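Local coordinates for protein glutamate racemase (Francisella tularensis subsp. tularensis, PDB 3OUT) that is an enzyme of the Asp/Glu/hydantoin racemase family, built around two parallel beta sheets, and holds D-glutamic acid in a pocket between them, at residues C77-A82 with T119-N124; L148-I153 with L184-Y189. One frame throughout, in Å; residues are numbered along the deposited sequence.

Interaction 1: C77-A82 with T119-N124; sequences CNTISA and TPATIN. With DGL (D-glutamic acid), chain E.
Thr79 and Thr119 meet through their hydroxyls beside D-glutamic acid, forming a relay that runs from one helix start to the ligand. Thr119 OG1 donates to Thr79 OG1 over 2.9 Å, and Thr79 OG1 in turn donates to DGL OE1 at 2.7 Å. Thr119 is an N-cap: with chi1 at 64°, its hydroxyl sits between the backbone N and the carbonyl carbon, where it also accepts from Thr122 N at 3.1 Å. The capping bond helps to hold the oxygen facing Thr79. Thr79 CG2 lies 3.8 Å from Ala121 CB, while Thr122 OG1 packs 3.2 Å from Thr79 CA.

The other carboxylate oxygen, DGL OE2, takes a bond from Asn78 N and a nearly straight one (168°) from Asn78 ND2 at 3.0 Å. Asn78 OD1 is hydrogen-bonded to Tyr128 OH, which helps to orient the amide. Cys77 caps the same helix, its SG accepting from Ile80 N. The carboxylate faces this helix N-terminus, which would probably favour its negative charge.

The two short helix segments run 32° apart, 8.6 Å between axes. Helix 78-92 follows strand 72-75 of the six-stranded sheet and helix 120-125 follows strand 113-118 of the four-stranded one; Ile54 of helix 51-67 touches both Thr79 and Ala121.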
loop_
_atom_site.group_PDB
_atom_site.type_symbol
_atom_site.label_atom_id
_atom_site.label_comp_id
_atom_site.label_asym_id
_atom_site.label_seq_id
_atom_site.Cartn_x
_atom_site.Cartn_y
_atom_site.Cartn_z
ATOM N N CYS B 77 1.529 -6.109 -19.070
ATOM C CA CYS B 77 0.520 -5.064 -18.961
ATOM C C CYS B 77 0.918 -3.871 -19.823
ATOM O O CYS B 77 2.028 -3.326 -19.690
ATOM C CB CYS B 77 0.424 -4.616 -17.503
ATOM S SG CYS B 77 -0.754 -3.261 -17.268
ATOM N N ASN B 78 0.017 -3.451 -20.707
ATOM C CA ASN B 78 0.262 -2.300 -21.539
ATOM C C ASN B 78 0.334 -0.992 -20.750
ATOM O O ASN B 78 1.066 -0.072 -21.115
ATOM C CB ASN B 78 -0.819 -2.145 -22.613
ATOM C CG ASN B 78 -0.762 -3.215 -23.686
ATOM O OD1 ASN B 78 -0.174 -3.009 -24.784
ATOM N ND2 ASN B 78 -1.403 -4.351 -23.410
ATOM N N THR B 79 -0.423 -0.915 -19.667
ATOM C CA THR B 79 -0.510 0.296 -18.849
ATOM C C THR B 79 0.819 0.487 -18.112
ATOM O O THR B 79 1.398 1.560 -18.159
ATOM C CB THR B 79 -1.727 0.253 -17.848
ATOM O OG1 THR B 79 -2.941 0.061 -18.580
ATOM C CG2 THR B 79 -1.761 1.505 -16.990
ATOM N N ILE B 80 1.342 -0.564 -17.481
ATOM C CA ILE B 80 2.686 -0.489 -16.865
ATOM C C ILE B 80 3.762 -0.229 -17.927
ATOM O O ILE B 80 4.637 0.610 -17.730
ATOM C CB ILE B 80 3.009 -1.773 -16.064
ATOM C CG1 ILE B 80 2.006 -1.943 -14.917
ATOM C CG2 ILE B 80 4.459 -1.726 -15.489
ATOM C CD1 ILE B 80 2.101 -3.319 -14.174
ATOM N N SER B 81 3.676 -0.915 -19.060
ATOM C CA SER B 81 4.669 -0.663 -20.139
ATOM C C SER B 81 4.680 0.785 -20.626
ATOM O O SER B 81 5.725 1.345 -20.948
ATOM C CB SER B 81 4.370 -1.557 -21.333
ATOM O OG SER B 81 4.521 -2.966 -21.014
ATOM N N ALA B 82 3.506 1.366 -20.755
ATOM C CA ALA B 82 3.354 2.726 -21.228
ATOM C C ALA B 82 3.981 3.775 -20.309
ATOM O O ALA B 82 4.517 4.812 -20.753
ATOM C CB ALA B 82 1.863 3.054 -21.359
ATOM N N THR B 119 -6.362 1.255 -22.353
ATOM C CA THR B 119 -6.908 1.919 -21.166
ATOM C C THR B 119 -6.731 3.433 -21.236
ATOM O O THR B 119 -5.861 3.956 -21.952
ATOM C CB THR B 119 -6.241 1.460 -19.870
ATOM O OG1 THR B 119 -4.853 1.844 -19.906
ATOM C CG2 THR B 119 -6.365 -0.047 -19.604
ATOM N N PRO B 120 -7.550 4.157 -20.475
ATOM C CA PRO B 120 -7.339 5.613 -20.406
ATOM C C PRO B 120 -5.909 6.004 -20.051
ATOM O O PRO B 120 -5.343 6.903 -20.698
ATOM C CB PRO B 120 -8.385 6.047 -19.345
ATOM C CG PRO B 120 -9.448 5.072 -19.492
ATOM C CD PRO B 120 -8.737 3.757 -19.700
ATOM N N ALA B 121 -5.295 5.353 -19.052
ATOM C CA ALA B 121 -3.900 5.656 -18.699
ATOM C C ALA B 121 -2.952 5.447 -19.872
ATOM O O ALA B 121 -2.111 6.291 -20.143
ATOM C CB ALA B 121 -3.432 4.875 -17.476
ATOM N N THR B 122 -3.115 4.341 -20.596
ATOM C CA THR B 122 -2.225 4.062 -21.696
ATOM C C THR B 122 -2.374 5.111 -22.772
ATOM O O THR B 122 -1.381 5.569 -23.323
ATOM C CB THR B 122 -2.463 2.629 -22.238
ATOM O OG1 THR B 122 -2.142 1.688 -21.206
ATOM C CG2 THR B 122 -1.667 2.318 -23.548
ATOM N N ILE B 123 -3.610 5.411 -23.168
ATOM C CA ILE B 123 -3.819 6.322 -24.298
ATOM C C ILE B 123 -3.373 7.737 -23.875
ATOM O O ILE B 123 -2.642 8.409 -24.612
ATOM C CB ILE B 123 -5.283 6.342 -24.767
ATOM C CG1 ILE B 123 -5.707 4.989 -25.325
ATOM C CG2 ILE B 123 -5.484 7.479 -25.811
ATOM C CD1 ILE B 123 -4.914 4.501 -26.531
ATOM N N ASN B 124 -3.745 8.168 -22.659
ATOM C CA ASN B 124 -3.367 9.495 -22.178
ATOM C C ASN B 124 -1.860 9.649 -22.003
ATOM O O ASN B 124 -1.340 10.743 -22.133
ATOM C CB ASN B 124 -4.058 9.850 -20.858
ATOM C CG ASN B 124 -5.539 10.021 -21.005
ATOM O OD1 ASN B 124 -6.046 10.274 -22.086
ATOM N ND2 ASN B 124 -6.254 9.848 -19.900
HETATM N N DGL E . -4.988 -5.030 -15.936
HETATM C CA DGL E . -5.507 -3.782 -16.597
HETATM C C DGL E . -5.759 -2.709 -15.576
HETATM O O DGL E . -5.224 -2.809 -14.448
HETATM C CB DGL E . -4.553 -3.183 -17.625
HETATM C CG DGL E . -4.061 -4.156 -18.707
HETATM C CD DGL E . -3.339 -3.502 -19.869
HETATM O OE1 DGL E . -3.333 -2.262 -19.972
HETATM O OE2 DGL E . -2.805 -4.271 -20.717
HETATM O OXT DGL E . -6.432 -1.695 -15.880
#

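Interaction 2: L148-I153 with L184-Y189; sequences LFVSMI and LGCTHY. With DGL (D-glutamic acid), chain E.
Val150 meets the ligand-lining loop with both methyls. CG2 rests 3.7 Å from Cys186 SG, while CG1 makes an off-centre CH-pi contact with the imidazole of His188, 4.2 Å from the ring centroid. Because CG1 is anti to the backbone N (chi1 164°) and CG2 is anti to the carbonyl carbon, a single residue can serve both neighbours. Next to it, Phe149 turns its ring edge to the face of Tyr189 in a T-shaped pair, the planes at 84° and the centroids 5.1 Å apart. Phe149 CD2 stands over the centre of the phenol ring, and Cys186 CB lies over the opposite face, so the Tyr189 ring lies between Phe149 and Cys186. Ile153 closes the row, its CD1 reaching 3.3 Å from His188 O.

On its pocket side the loop binds D-glutamic acid through Thr187 N, which donates to DGL OE2 at 2.9 Å. Thr187 lies within a type I turn from Cys186 to Tyr189, closed by the backbone bond from Tyr189 N to Cys186 O. The His188 ring is fixed in rotation from two sides: ND1 is bonded to Thr187 OG1, 2.9 Å away and close to the ring plane, and NE2 to Glu154. Further out, a water 2.8 Å from Tyr189 OH accepts from Val150 N, bridging the phenol to the backbone of Val150.

Helix 149-154 follows strand 140-145, outermost in the four-stranded sheet of this chain, and the loop leaves strand 181-184. Strand 113-118 runs between these two and contributes Ile117, which touches Tyr189. Helix 161-171 packs on Phe149, helix 245-253 touches Ile153, and Leu148 packs against Leu148 of a neighbouring subunit.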
loop_
_atom_site.group_PDB
_atom_site.type_symbol
_atom_site.label_atom_id
_atom_site.label_comp_id
_atom_site.label_asym_id
_atom_site.label_seq_id
_atom_site.Cartn_x
_atom_site.Cartn_y
_atom_site.Cartn_z
ATOM N N LEU B 148 -14.479 1.378 -20.286
ATOM C CA LEU B 148 -15.334 0.338 -19.719
ATOM C C LEU B 148 -14.914 -1.084 -20.037
ATOM O O LEU B 148 -15.330 -2.012 -19.317
ATOM C CB LEU B 148 -16.796 0.506 -20.127
ATOM C CG LEU B 148 -17.903 -0.260 -19.375
ATOM C CD1 LEU B 148 -17.813 -0.111 -17.824
ATOM C CD2 LEU B 148 -19.285 0.198 -19.866
ATOM N N PHE B 149 -14.074 -1.288 -21.058
ATOM C CA PHE B 149 -13.825 -2.662 -21.479
ATOM C C PHE B 149 -13.250 -3.588 -20.380
ATOM O O PHE B 149 -13.647 -4.752 -20.269
ATOM C CB PHE B 149 -12.868 -2.706 -22.680
ATOM C CG PHE B 149 -13.498 -2.537 -24.059
ATOM C CD1 PHE B 149 -14.866 -2.395 -24.275
ATOM C CD2 PHE B 149 -12.653 -2.507 -25.160
ATOM C CE1 PHE B 149 -15.374 -2.296 -25.560
ATOM C CE2 PHE B 149 -13.155 -2.343 -26.457
ATOM C CZ PHE B 149 -14.506 -2.273 -26.650
ATOM N N VAL B 150 -12.285 -3.114 -19.606
ATOM C CA VAL B 150 -11.655 -3.954 -18.612
ATOM C C VAL B 150 -12.668 -4.516 -17.615
ATOM O O VAL B 150 -12.747 -5.734 -17.423
ATOM C CB VAL B 150 -10.503 -3.239 -17.880
ATOM C CG1 VAL B 150 -10.113 -3.947 -16.597
ATOM C CG2 VAL B 150 -9.268 -3.098 -18.815
ATOM N N SER B 151 -13.455 -3.655 -16.975
ATOM C CA SER B 151 -14.439 -4.147 -15.996
ATOM C C SER B 151 -15.506 -5.044 -16.649
ATOM O O SER B 151 -15.888 -6.062 -16.101
ATOM C CB SER B 151 -15.082 -2.983 -15.272
ATOM O OG SER B 151 -15.967 -3.528 -14.283
HETATM N N MSE B 152 -15.964 -4.644 -17.827
HETATM C CA MSE B 152 -16.966 -5.363 -18.609
HETATM C C MSE B 152 -16.515 -6.818 -18.782
HETATM O O MSE B 152 -17.276 -7.752 -18.520
HETATM C CB MSE B 152 -17.148 -4.670 -19.988
HETATM C CG MSE B 152 -18.162 -5.301 -20.826
HETATM SE SE MSE B 152 -18.269 -4.435 -22.573
HETATM C CE MSE B 152 -16.656 -5.302 -23.288
ATOM N N ILE B 153 -15.264 -6.987 -19.185
ATOM C CA ILE B 153 -14.721 -8.305 -19.473
ATOM C C ILE B 153 -14.524 -9.096 -18.174
ATOM O O ILE B 153 -14.823 -10.303 -18.089
ATOM C CB ILE B 153 -13.419 -8.164 -20.323
ATOM C CG1 ILE B 153 -13.801 -7.707 -21.741
ATOM C CG2 ILE B 153 -12.600 -9.458 -20.369
ATOM C CD1 ILE B 153 -12.605 -7.160 -22.509
ATOM N N LEU B 184 -4.786 -3.984 -30.374
ATOM C CA LEU B 184 -5.495 -4.337 -29.142
ATOM C C LEU B 184 -4.520 -4.099 -27.948
ATOM O O LEU B 184 -3.843 -5.047 -27.410
ATOM C CB LEU B 184 -5.957 -5.800 -29.210
ATOM C CG LEU B 184 -6.879 -6.133 -30.379
ATOM C CD1 LEU B 184 -7.362 -7.598 -30.250
ATOM C CD2 LEU B 184 -8.053 -5.120 -30.465
ATOM N N GLY B 185 -4.403 -2.822 -27.587
ATOM C CA GLY B 185 -3.385 -2.332 -26.652
ATOM C C GLY B 185 -3.738 -2.436 -25.176
ATOM O O GLY B 185 -3.299 -1.626 -24.373
ATOM N N CYS B 186 -4.478 -3.489 -24.845
ATOM C CA CYS B 186 -4.784 -3.873 -23.473
ATOM C C CYS B 186 -4.910 -5.378 -23.452
ATOM O O CYS B 186 -5.510 -5.978 -24.352
ATOM C CB CYS B 186 -6.069 -3.220 -23.044
ATOM S SG CYS B 186 -6.755 -3.693 -21.402
ATOM N N THR B 187 -4.364 -6.003 -22.426
ATOM C CA THR B 187 -4.390 -7.471 -22.324
ATOM C C THR B 187 -5.790 -8.090 -22.440
ATOM O O THR B 187 -5.929 -9.258 -22.865
ATOM C CB THR B 187 -3.835 -7.943 -20.952
ATOM O OG1 THR B 187 -4.512 -7.255 -19.892
ATOM C CG2 THR B 187 -2.405 -7.656 -20.824
ATOM N N HIS B 188 -6.799 -7.344 -21.988
ATOM C CA HIS B 188 -8.153 -7.876 -21.902
ATOM C C HIS B 188 -8.855 -7.953 -23.260
ATOM O O HIS B 188 -9.793 -8.725 -23.415
ATOM C CB HIS B 188 -8.980 -7.010 -20.965
ATOM C CG HIS B 188 -8.629 -7.177 -19.530
ATOM N ND1 HIS B 188 -7.334 -7.139 -19.054
ATOM C CD2 HIS B 188 -9.424 -7.399 -18.459
ATOM C CE1 HIS B 188 -7.360 -7.301 -17.738
ATOM N NE2 HIS B 188 -8.618 -7.447 -17.353
ATOM N N TYR B 189 -8.431 -7.125 -24.210
ATOM C CA TYR B 189 -9.264 -6.878 -25.402
ATOM C C TYR B 189 -9.322 -8.061 -26.374
ATOM O O TYR B 189 -10.347 -8.209 -27.037
ATOM C CB TYR B 189 -8.875 -5.597 -26.127
ATOM C CG TYR B 189 -8.941 -4.324 -25.293
ATOM C CD1 TYR B 189 -9.498 -4.288 -23.991
ATOM C CD2 TYR B 189 -8.478 -3.121 -25.826
ATOM C CE1 TYR B 189 -9.505 -3.098 -23.262
ATOM C CE2 TYR B 189 -8.519 -1.966 -25.124
ATOM C CZ TYR B 189 -9.067 -1.943 -23.857
ATOM O OH TYR B 189 -9.045 -0.750 -23.170
HETATM N N DGL E . -4.988 -5.030 -15.936
HETATM C CA DGL E . -5.507 -3.782 -16.597
HETATM C C DGL E . -5.759 -2.709 -15.576
HETATM O O DGL E . -5.224 -2.809 -14.448
HETATM C CB DGL E . -4.553 -3.183 -17.625
HETATM C CG DGL E . -4.061 -4.156 -18.707
HETATM C CD DGL E . -3.339 -3.502 -19.869
HETATM O OE1 DGL E . -3.333 -2.262 -19.972
HETATM O OE2 DGL E . -2.805 -4.271 -20.717
HETATM O OXT DGL E . -6.432 -1.695 -15.880
HETATM O O HOH W 1 -10.499 -0.805 -20.785
#

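In the fold
Interactions 1 and 2, with centres about 11 Å apart, together supply seven of the twelve residues of the pocket. Helix 78-92 in interaction 1 comes from the six-stranded sheet, whereas 119-124 and both segments of interaction 2 belong with the four-stranded sheet, so D-glutamic acid lies at the junction of the two lobes. Cys77 SG and Cys186 SG approach DGL CD from nearly opposite directions, each 3.7 Å away. The contacts also touch directly: Asn78 CG packs 3.1 Å from Gly185 O, and Thr119 N lies 3.4 Å from Tyr189 OH. DGL OE2 accepts from both Asn78 and Thr187, while Ser15, Tyr46 and Gly47 also hydrogen-bond the ligand.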